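Local coordinates for 11R-lipoxygenase (Gersemia fruticosa, PDB 3VF1), which is a calcium-dependent, non-heme iron lipoxygenase that probably adds molecular oxygen to polyunsaturated fatty acids, at residues A[311-316]-A[462-467]; A[288-293]-A[362-367]. All coordinates share one frame; numbering follows the deposited sequence.

Contact 1: A[311-316]-A[462-467]; sequences YKILEG and QKHYRS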
ATOM      1  N   TYR A 311       5.925  21.981  -6.761  1.00 24.94           N
ATOM      2  CA  TYR A 311       6.673  20.779  -7.120  1.00 26.04           C
ATOM      3  C   TYR A 311       8.169  21.056  -7.238  1.00 29.22           C
ATOM      4  O   TYR A 311       8.839  20.572  -8.150  1.00 28.47           O
ATOM      5  CB  TYR A 311       6.122  20.194  -8.420  1.00 23.97           C
ATOM      6  CG  TYR A 311       4.691  19.736  -8.275  1.00 26.02           C
ATOM      7  CD1 TYR A 311       3.639  20.627  -8.436  1.00 24.53           C
ATOM      8  CD2 TYR A 311       4.394  18.420  -7.949  1.00 25.00           C
ATOM      9  CE1 TYR A 311       2.331  20.215  -8.288  1.00 26.09           C
ATOM     10  CE2 TYR A 311       3.091  18.001  -7.801  1.00 24.54           C
ATOM     11  CZ  TYR A 311       2.063  18.902  -7.970  1.00 25.64           C
ATOM     12  OH  TYR A 311       0.763  18.483  -7.820  1.00 30.66           O
ATOM     13  N   LYS A 312       8.683  21.836  -6.294  1.00 31.95           N
ATOM     14  CA  LYS A 312      10.103  22.153  -6.233  1.00 29.80           C
ATOM     15  C   LYS A 312      10.972  20.899  -6.236  1.00 29.35           C
ATOM     16  O   LYS A 312      12.092  20.915  -6.738  1.00 30.06           O
ATOM     17  CB  LYS A 312      10.395  22.968  -4.972  1.00 33.35           C
ATOM     18  CG  LYS A 312      11.859  23.317  -4.783  1.00 39.37           C
ATOM     19  CD  LYS A 312      12.058  24.234  -3.588  1.00 47.81           C
ATOM     20  CE  LYS A 312      13.505  24.683  -3.466  1.00 57.90           C
ATOM     21  NZ  LYS A 312      13.689  25.677  -2.370  1.00 63.25           N
ATOM     22  N   ILE A 313      10.455  19.813  -5.672  1.00 28.28           N
ATOM     23  CA  ILE A 313      11.245  18.597  -5.500  1.00 30.15           C
ATOM     24  C   ILE A 313      11.711  18.005  -6.831  1.00 31.47           C
ATOM     25  O   ILE A 313      12.686  17.257  -6.873  1.00 36.07           O
ATOM     26  CB  ILE A 313      10.468  17.524  -4.702  1.00 27.95           C
ATOM     27  CG1 ILE A 313      11.405  16.383  -4.305  1.00 29.99           C
ATOM     28  CG2 ILE A 313       9.285  16.999  -5.511  1.00 28.13           C
ATOM     29  CD1 ILE A 313      10.813  15.428  -3.293  1.00 32.10           C
ATOM     30  N   LEU A 314      11.023  18.345  -7.915  1.00 30.56           N
ATOM     31  CA  LEU A 314      11.397  17.846  -9.236  1.00 31.01           C
ATOM     32  C   LEU A 314      12.653  18.528  -9.769  1.00 32.30           C
ATOM     33  O   LEU A 314      13.230  18.096 -10.767  1.00 33.19           O
ATOM     34  CB  LEU A 314      10.246  18.034 -10.224  1.00 26.97           C
ATOM     35  CG  LEU A 314       9.084  17.054 -10.063  1.00 28.96           C
ATOM     36  CD1 LEU A 314       7.908  17.460 -10.938  1.00 29.78           C
ATOM     37  CD2 LEU A 314       9.537  15.642 -10.395  1.00 30.07           C
ATOM     38  N   GLU A 315      13.076  19.593  -9.099  1.00 32.67           N
ATOM     39  CA  GLU A 315      14.257  20.333  -9.516  1.00 35.86           C
ATOM     40  C   GLU A 315      15.500  19.456  -9.404  1.00 35.90           C
ATOM     41  O   GLU A 315      15.803  18.929  -8.335  1.00 33.01           O
ATOM     42  CB  GLU A 315      14.415  21.588  -8.658  1.00 36.92           C
ATOM     43  CG  GLU A 315      15.155  22.724  -9.342  1.00 48.35           C
ATOM     44  CD  GLU A 315      14.998  24.043  -8.608  1.00 61.27           C
ATOM     45  OE1 GLU A 315      14.601  24.020  -7.423  1.00 56.86           O
ATOM     46  OE2 GLU A 315      15.262  25.102  -9.220  1.00 61.07           O
ATOM     47  N   GLY A 316      16.212  19.295 -10.517  1.00 35.09           N
ATOM     48  CA  GLY A 316      17.431  18.508 -10.535  1.00 35.55           C
ATOM     49  C   GLY A 316      17.225  17.075 -10.995  1.00 38.95           C
ATOM     50  O   GLY A 316      18.190  16.347 -11.223  1.00 44.96           O
ATOM     51  N   GLN A 462      14.703   8.812  -3.658  1.00 31.25           N
ATOM     52  CA  GLN A 462      15.822   9.058  -2.761  1.00 30.57           C
ATOM     53  C   GLN A 462      15.781  10.479  -2.221  1.00 31.16           C
ATOM     54  O   GLN A 462      16.128  10.727  -1.067  1.00 32.54           O
ATOM     55  CB  GLN A 462      17.144   8.818  -3.487  1.00 30.84           C
ATOM     56  CG  GLN A 462      17.377   7.369  -3.877  1.00 31.24           C
ATOM     57  CD  GLN A 462      18.642   7.179  -4.687  1.00 34.22           C
ATOM     58  OE1 GLN A 462      18.952   7.980  -5.571  1.00 34.39           O
ATOM     59  NE2 GLN A 462      19.385   6.119  -4.387  1.00 34.84           N
ATOM     60  N   LYS A 463      15.352  11.414  -3.063  1.00 32.36           N
ATOM     61  CA  LYS A 463      15.320  12.818  -2.680  1.00 33.05           C
ATOM     62  C   LYS A 463      14.258  13.077  -1.616  1.00 32.02           C
ATOM     63  O   LYS A 463      14.467  13.882  -0.708  1.00 33.24           O
ATOM     64  CB  LYS A 463      15.066  13.700  -3.904  1.00 32.00           C
ATOM     65  CG  LYS A 463      15.248  15.183  -3.634  1.00 35.76           C
ATOM     66  CD  LYS A 463      15.147  16.002  -4.911  1.00 36.19           C
ATOM     67  CE  LYS A 463      15.376  17.480  -4.638  1.00 32.61           C
ATOM     68  NZ  LYS A 463      15.217  18.307  -5.863  1.00 38.16           N
ATOM     69  N   HIS A 464      13.122  12.393  -1.724  1.00 28.59           N
ATOM     70  CA  HIS A 464      12.062  12.536  -0.736  1.00 32.28           C
ATOM     71  C   HIS A 464      12.433  11.837   0.565  1.00 31.46           C
ATOM     72  O   HIS A 464      12.153  12.345   1.651  1.00 32.61           O
ATOM     73  CB  HIS A 464      10.740  11.969  -1.258  1.00 30.41           C
ATOM     74  CG  HIS A 464       9.601  12.124  -0.295  1.00 27.00           C
ATOM     75  ND1 HIS A 464       8.852  13.278  -0.209  1.00 28.72           N
ATOM     76  CD2 HIS A 464       9.100  11.280   0.637  1.00 29.90           C
ATOM     77  CE1 HIS A 464       7.932  13.134   0.727  1.00 26.86           C
ATOM     78  NE2 HIS A 464       8.060  11.930   1.256  1.00 27.46           N
ATOM     79  N   TYR A 465      13.060  10.671   0.451  1.00 30.16           N
ATOM     80  CA  TYR A 465      13.419   9.885   1.625  1.00 31.00           C
ATOM     81  C   TYR A 465      14.406  10.634   2.512  1.00 29.08           C
ATOM     82  O   TYR A 465      14.275  10.635   3.732  1.00 32.32           O
ATOM     83  CB  TYR A 465      14.014   8.536   1.215  1.00 31.10           C
ATOM     84  CG  TYR A 465      14.319   7.642   2.396  1.00 34.58           C
ATOM     85  CD1 TYR A 465      13.314   6.910   3.016  1.00 34.09           C
ATOM     86  CD2 TYR A 465      15.608   7.536   2.897  1.00 34.03           C
ATOM     87  CE1 TYR A 465      13.587   6.097   4.098  1.00 33.61           C
ATOM     88  CE2 TYR A 465      15.890   6.725   3.978  1.00 31.25           C
ATOM     89  CZ  TYR A 465      14.875   6.008   4.573  1.00 33.98           C
ATOM     90  OH  TYR A 465      15.151   5.199   5.651  1.00 38.00           O
ATOM     91  N   ARG A 466      15.394  11.274   1.896  1.00 30.52           N
ATOM     92  CA  ARG A 466      16.403  12.018   2.645  1.00 32.93           C
ATOM     93  C   ARG A 466      15.790  12.996   3.644  1.00 36.28           C
ATOM     94  O   ARG A 466      16.413  13.324   4.652  1.00 39.94           O
ATOM     95  CB  ARG A 466      17.332  12.776   1.695  1.00 35.73           C
ATOM     96  CG  ARG A 466      18.423  11.919   1.077  1.00 40.22           C
ATOM     97  CD  ARG A 466      19.541  12.770   0.497  1.00 42.21           C
ATOM     98  NE  ARG A 466      19.124  13.526  -0.681  1.00 41.64           N
ATOM     99  CZ  ARG A 466      19.120  13.044  -1.922  1.00 43.95           C
ATOM    100  NH1 ARG A 466      19.500  11.794  -2.162  1.00 43.48           N
ATOM    101  NH2 ARG A 466      18.728  13.813  -2.929  1.00 37.65           N
ATOM    102  N   SER A 467      14.574  13.458   3.367  1.00 31.98           N
ATOM    103  CA  SER A 467      13.936  14.470   4.204  1.00 33.37           C
ATOM    104  C   SER A 467      12.701  13.961   4.944  1.00 34.38           C
ATOM    105  O   SER A 467      12.107  14.692   5.738  1.00 33.39           O
ATOM    106  CB  SER A 467      13.543  15.679   3.351  1.00 33.80           C
ATOM    107  OG  SER A 467      14.685  16.332   2.823  1.00 39.16           O
TER
HETATM  108  O   HOH W   1      14.750  20.877  -4.519  1.00 36.46           O

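Contact 2: A[288-293]-A[362-367]; sequences EKLLDR and WTPLKD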
ATOM      1  N   GLU A 288      -7.514  38.754 -10.506  1.00 30.51           N
ATOM      2  CA  GLU A 288      -8.535  39.435  -9.714  1.00 30.86           C
ATOM      3  C   GLU A 288      -9.965  39.080 -10.127  1.00 30.86           C
ATOM      4  O   GLU A 288     -10.819  38.858  -9.271  1.00 32.09           O
ATOM      5  CB  GLU A 288      -8.345  40.951  -9.774  1.00 37.91           C
ATOM      6  CG  GLU A 288      -9.272  41.708  -8.836  1.00 47.04           C
ATOM      7  CD  GLU A 288      -9.163  43.211  -8.987  1.00 63.46           C
ATOM      8  OE1 GLU A 288      -9.014  43.690 -10.133  1.00 66.74           O
ATOM      9  OE2 GLU A 288      -9.224  43.914  -7.954  1.00 69.47           O
ATOM     10  N   LYS A 289     -10.228  39.028 -11.429  1.00 31.16           N
ATOM     11  CA  LYS A 289     -11.582  38.761 -11.914  1.00 30.06           C
ATOM     12  C   LYS A 289     -11.964  37.289 -11.764  1.00 29.21           C
ATOM     13  O   LYS A 289     -13.119  36.919 -11.970  1.00 29.21           O
ATOM     14  CB  LYS A 289     -11.741  39.214 -13.369  1.00 35.04           C
ATOM     15  CG  LYS A 289     -12.030  40.706 -13.516  1.00 35.54           C
ATOM     16  CD  LYS A 289     -12.060  41.146 -14.977  1.00 46.64           C
ATOM     17  CE  LYS A 289     -13.308  40.655 -15.707  1.00 43.33           C
ATOM     18  NZ  LYS A 289     -14.535  41.414 -15.324  1.00 46.23           N
ATOM     19  N   LEU A 290     -10.994  36.456 -11.400  1.00 27.70           N
ATOM     20  CA  LEU A 290     -11.262  35.052 -11.111  1.00 26.66           C
ATOM     21  C   LEU A 290     -11.751  34.891  -9.674  1.00 27.67           C
ATOM     22  O   LEU A 290     -12.431  33.921  -9.343  1.00 29.11           O
ATOM     23  CB  LEU A 290     -10.002  34.214 -11.324  1.00 26.15           C
ATOM     24  CG  LEU A 290      -9.402  34.255 -12.727  1.00 26.07           C
ATOM     25  CD1 LEU A 290      -8.074  33.513 -12.759  1.00 27.16           C
ATOM     26  CD2 LEU A 290     -10.374  33.667 -13.735  1.00 26.77           C
ATOM     27  N   LEU A 291     -11.401  35.852  -8.824  1.00 30.36           N
ATOM     28  CA  LEU A 291     -11.780  35.804  -7.418  1.00 28.51           C
ATOM     29  C   LEU A 291     -13.203  36.314  -7.235  1.00 29.85           C
ATOM     30  O   LEU A 291     -13.881  36.660  -8.202  1.00 30.09           O
ATOM     31  CB  LEU A 291     -10.823  36.655  -6.579  1.00 29.92           C
ATOM     32  CG  LEU A 291      -9.332  36.499  -6.886  1.00 30.60           C
ATOM     33  CD1 LEU A 291      -8.503  37.353  -5.939  1.00 32.41           C
ATOM     34  CD2 LEU A 291      -8.913  35.042  -6.809  1.00 27.83           C
ATOM     35  N   ASP A 292     -13.653  36.358  -5.986  1.00 31.79           N
ATOM     36  CA  ASP A 292     -14.954  36.929  -5.668  1.00 30.34           C
ATOM     37  C   ASP A 292     -14.925  38.436  -5.867  1.00 31.06           C
ATOM     38  O   ASP A 292     -13.880  39.071  -5.717  1.00 30.37           O
ATOM     39  CB  ASP A 292     -15.336  36.619  -4.220  1.00 31.98           C
ATOM     40  CG  ASP A 292     -15.733  35.168  -4.018  1.00 35.06           C
ATOM     41  OD1 ASP A 292     -16.913  34.837  -4.264  1.00 31.32           O
ATOM     42  OD2 ASP A 292     -14.874  34.361  -3.607  1.00 36.03           O
ATOM     43  N   ARG A 293     -16.074  39.004  -6.215  1.00 29.62           N
ATOM     44  CA  ARG A 293     -16.208  40.451  -6.286  1.00 31.81           C
ATOM     45  C   ARG A 293     -15.879  41.049  -4.924  1.00 33.95           C
ATOM     46  O   ARG A 293     -16.408  40.610  -3.903  1.00 33.62           O
ATOM     47  CB  ARG A 293     -17.629  40.841  -6.691  1.00 27.54           C
ATOM     48  CG  ARG A 293     -17.936  40.640  -8.163  1.00 31.58           C
ATOM     49  CD  ARG A 293     -19.370  41.029  -8.482  1.00 30.62           C
ATOM     50  NE  ARG A 293     -19.618  41.105  -9.920  1.00 28.73           N
ATOM     51  CZ  ARG A 293     -19.974  40.075 -10.683  1.00 29.03           C
ATOM     52  NH1 ARG A 293     -20.128  38.866 -10.158  1.00 27.85           N
ATOM     53  NH2 ARG A 293     -20.173  40.254 -11.983  1.00 31.53           N
ATOM     54  N   TRP A 362       0.986  31.783 -16.142  1.00 31.89           N
ATOM     55  CA  TRP A 362      -0.170  31.498 -16.982  1.00 29.49           C
ATOM     56  C   TRP A 362      -1.448  31.655 -16.173  1.00 29.84           C
ATOM     57  O   TRP A 362      -1.480  31.359 -14.983  1.00 29.01           O
ATOM     58  CB  TRP A 362      -0.079  30.082 -17.550  1.00 27.28           C
ATOM     59  CG  TRP A 362       1.209  29.813 -18.257  1.00 30.81           C
ATOM     60  CD1 TRP A 362       2.393  29.437 -17.691  1.00 32.13           C
ATOM     61  CD2 TRP A 362       1.451  29.901 -19.666  1.00 32.82           C
ATOM     62  NE1 TRP A 362       3.355  29.284 -18.659  1.00 32.00           N
ATOM     63  CE2 TRP A 362       2.801  29.562 -19.881  1.00 31.17           C
ATOM     64  CE3 TRP A 362       0.656  30.231 -20.767  1.00 35.19           C
ATOM     65  CZ2 TRP A 362       3.375  29.545 -21.150  1.00 34.62           C
ATOM     66  CZ3 TRP A 362       1.228  30.214 -22.025  1.00 38.71           C
ATOM     67  CH2 TRP A 362       2.573  29.873 -22.207  1.00 38.21           C
ATOM     68  N   THR A 363      -2.502  32.120 -16.831  1.00 30.37           N
ATOM     69  CA  THR A 363      -3.745  32.453 -16.152  1.00 27.68           C
ATOM     70  C   THR A 363      -4.903  32.451 -17.146  1.00 30.00           C
ATOM     71  O   THR A 363      -4.784  32.999 -18.240  1.00 33.86           O
ATOM     72  CB  THR A 363      -3.624  33.841 -15.488  1.00 30.24           C
ATOM     73  OG1 THR A 363      -3.022  33.704 -14.195  1.00 36.31           O
ATOM     74  CG2 THR A 363      -4.960  34.490 -15.332  1.00 28.04           C
ATOM     75  N   PRO A 364      -6.035  31.834 -16.771  1.00 30.66           N
ATOM     76  CA  PRO A 364      -7.171  31.719 -17.695  1.00 33.18           C
ATOM     77  C   PRO A 364      -7.805  33.070 -18.016  1.00 32.06           C
ATOM     78  O   PRO A 364      -8.518  33.202 -19.007  1.00 34.36           O
ATOM     79  CB  PRO A 364      -8.155  30.828 -16.932  1.00 31.35           C
ATOM     80  CG  PRO A 364      -7.827  31.048 -15.497  1.00 29.36           C
ATOM     81  CD  PRO A 364      -6.344  31.265 -15.447  1.00 29.17           C
ATOM     82  N   LEU A 365      -7.547  34.054 -17.164  1.00 31.60           N
ATOM     83  CA  LEU A 365      -7.991  35.427 -17.381  1.00 32.88           C
ATOM     84  C   LEU A 365      -7.191  36.162 -18.460  1.00 39.24           C
ATOM     85  O   LEU A 365      -7.761  36.910 -19.254  1.00 42.65           O
ATOM     86  CB  LEU A 365      -7.890  36.200 -16.066  1.00 33.47           C
ATOM     87  CG  LEU A 365      -8.611  37.543 -15.989  1.00 40.55           C
ATOM     88  CD1 LEU A 365     -10.116  37.343 -16.030  1.00 38.77           C
ATOM     89  CD2 LEU A 365      -8.198  38.285 -14.726  1.00 36.05           C
ATOM     90  N   LYS A 366      -5.878  35.946 -18.489  1.00 35.25           N
ATOM     91  CA  LYS A 366      -4.987  36.724 -19.347  1.00 36.23           C
ATOM     92  C   LYS A 366      -4.476  35.929 -20.545  1.00 35.84           C
ATOM     93  O   LYS A 366      -3.945  36.504 -21.496  1.00 40.77           O
ATOM     94  CB  LYS A 366      -3.784  37.226 -18.540  1.00 37.95           C
ATOM     95  CG  LYS A 366      -4.131  38.207 -17.431  1.00 41.47           C
ATOM     96  CD  LYS A 366      -4.767  39.472 -17.981  1.00 50.92           C
ATOM     97  CE  LYS A 366      -5.054  40.476 -16.879  1.00 54.60           C
ATOM     98  NZ  LYS A 366      -5.763  41.678 -17.395  1.00 61.82           N
ATOM     99  N   ASP A 367      -4.628  34.610 -20.502  1.00 32.38           N
ATOM    100  CA  ASP A 367      -4.094  33.753 -21.555  1.00 31.95           C
ATOM    101  C   ASP A 367      -5.197  33.143 -22.406  1.00 31.02           C
ATOM    102  O   ASP A 367      -6.363  33.112 -22.010  1.00 32.52           O
ATOM    103  CB  ASP A 367      -3.232  32.643 -20.955  1.00 33.20           C
ATOM    104  CG  ASP A 367      -1.941  33.167 -20.363  1.00 35.54           C
ATOM    105  OD1 ASP A 367      -0.944  33.265 -21.107  1.00 37.10           O
ATOM    106  OD2 ASP A 367      -1.918  33.484 -19.157  1.00 38.95           O
TER

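Contact 1: A[311-316]-A[462-467]
Ile-313 and Lys-463 are the closest backbone pair, with CA atoms 7.6 Å apart. A short 3-10 segment that includes Ile-313 and Leu-314 follows strand 306-310. Lys-463 lies on helix 456-465. The contact therefore joins the loop after strand 306-310 of the five-stranded antiparallel sheet to a helix of the lipoxygenase fold. The carbonyl of Ile-313 is available to the helix, while Lys-312 O accepts the backbone N-H of Glu-315.

Lys-463 bridges the two segments. Its CG stands anti to the backbone N (chi1 -170°), and the chain runs out fully extended. NZ donates a hydrogen bond of 2.9 Å to Ile-313 O. The bond is bent at the acceptor, with a C=O...NZ angle of 117°. NZ lies above the carbonyl plane, 49° out of it. Glu-315 O is 2.6 Å from NZ. The carboxylate of Glu-315 and the ammonium do not touch, with OE1 6.0 Å from Lys-463 NZ.

The aliphatic part of the lysine runs past Ile-313 in the opposite sense, with CD 3.8 Å from Ile-313 CG1. The isoleucine end reaches on to His-464, where CD1 lies at the ring edge, near the ring plane. Ile-313 and His-464 both touch Ile-390 of helix 369-410, which also carries the iron ligands His-392 and His-397. The His-464 side chain is about 11 Å from that of His-392. On the ammonium side, one water accepts from Lys-463 NZ at 2.9 Å and makes a weak bond of 3.5 Å to Lys-312 O.

Contact 2: A[288-293]-A[362-367]
The puckered ring of Pro-364 meets the branched end of Leu-290 at the ring atoms CG and CD. Leu-290 CD1 is 3.7 Å from Pro-364 CG. CD2 reaches the same ring carbon from slightly farther off. Trp-372 of helix 369-410 also touches this proline. Two flat groups, the Asp-367 carboxylate and the Trp-362 indole, belong to the same loop but do not touch 288-293. Thr-363 N donates to Asp-367 OD2 at 2.8 Å and lies above the carboxylate plane, 37° out of it. Lys-604 pairs with OD1 in a salt bridge and makes a cation-pi contact with the indole.

The contact itself is apolar. Leu-290 points at the loop 362-367, with CG anti to the carbonyl carbon (chi1 -59°). Its CD1 also meets the methyl CG2 of Thr-363, at 4.2 Å. The hydroxyl of that threonine is hydrogen-bonded to Ile-347 O. Leu-290 and Leu-365 run past each other in opposite directions, with CG of the first 4.1 Å from CB of the second. Leu-365 then carries its methyls on to Lys-289, where CD1 is 3.6 Å from CB. Beyond CB the lysine chain bends and leads away from the loop.

Leu-290 also rests on Ile-347 of strand 344-350. An alanine here lacks CG and both methyls and would probably leave Pro-364, Thr-363 CG2 and Leu-365 CB without this neighbour, opening a gap over that strand.

Asp-367 N also donates to Thr-363 O, at 2.8 Å, so backbone and carboxylate of Asp-367 both hold Thr-363. This is surface packing of two loops: one follows helix 284-287, and the other lies between edge strand 361-362 of the five-stranded antiparallel sheet and the long helix 369-410 of the lipoxygenase fold.

Both contacts lie within the lipoxygenase domain. Their centres are 31 Å apart, and their nearest atoms about 13 Å, so they do not touch. The segments alternate along the chain: 288-293, 311-316, 362-367, 462-467. Both contacts use loops of the same antiparallel sheet, one after strand 306-310 and the other between edge strand 361-362 and helix 369-410. That helix starts just after segment 362-367, and Pro-364 touches its Trp-372. Its Ile-390 is touched from contact 1. One sheet and one helix thus tie both contacts together. Contact 1 sits beside the helix that bears His-392 and His-397, whereas contact 2 joins surface loops at its start, far from the iron site.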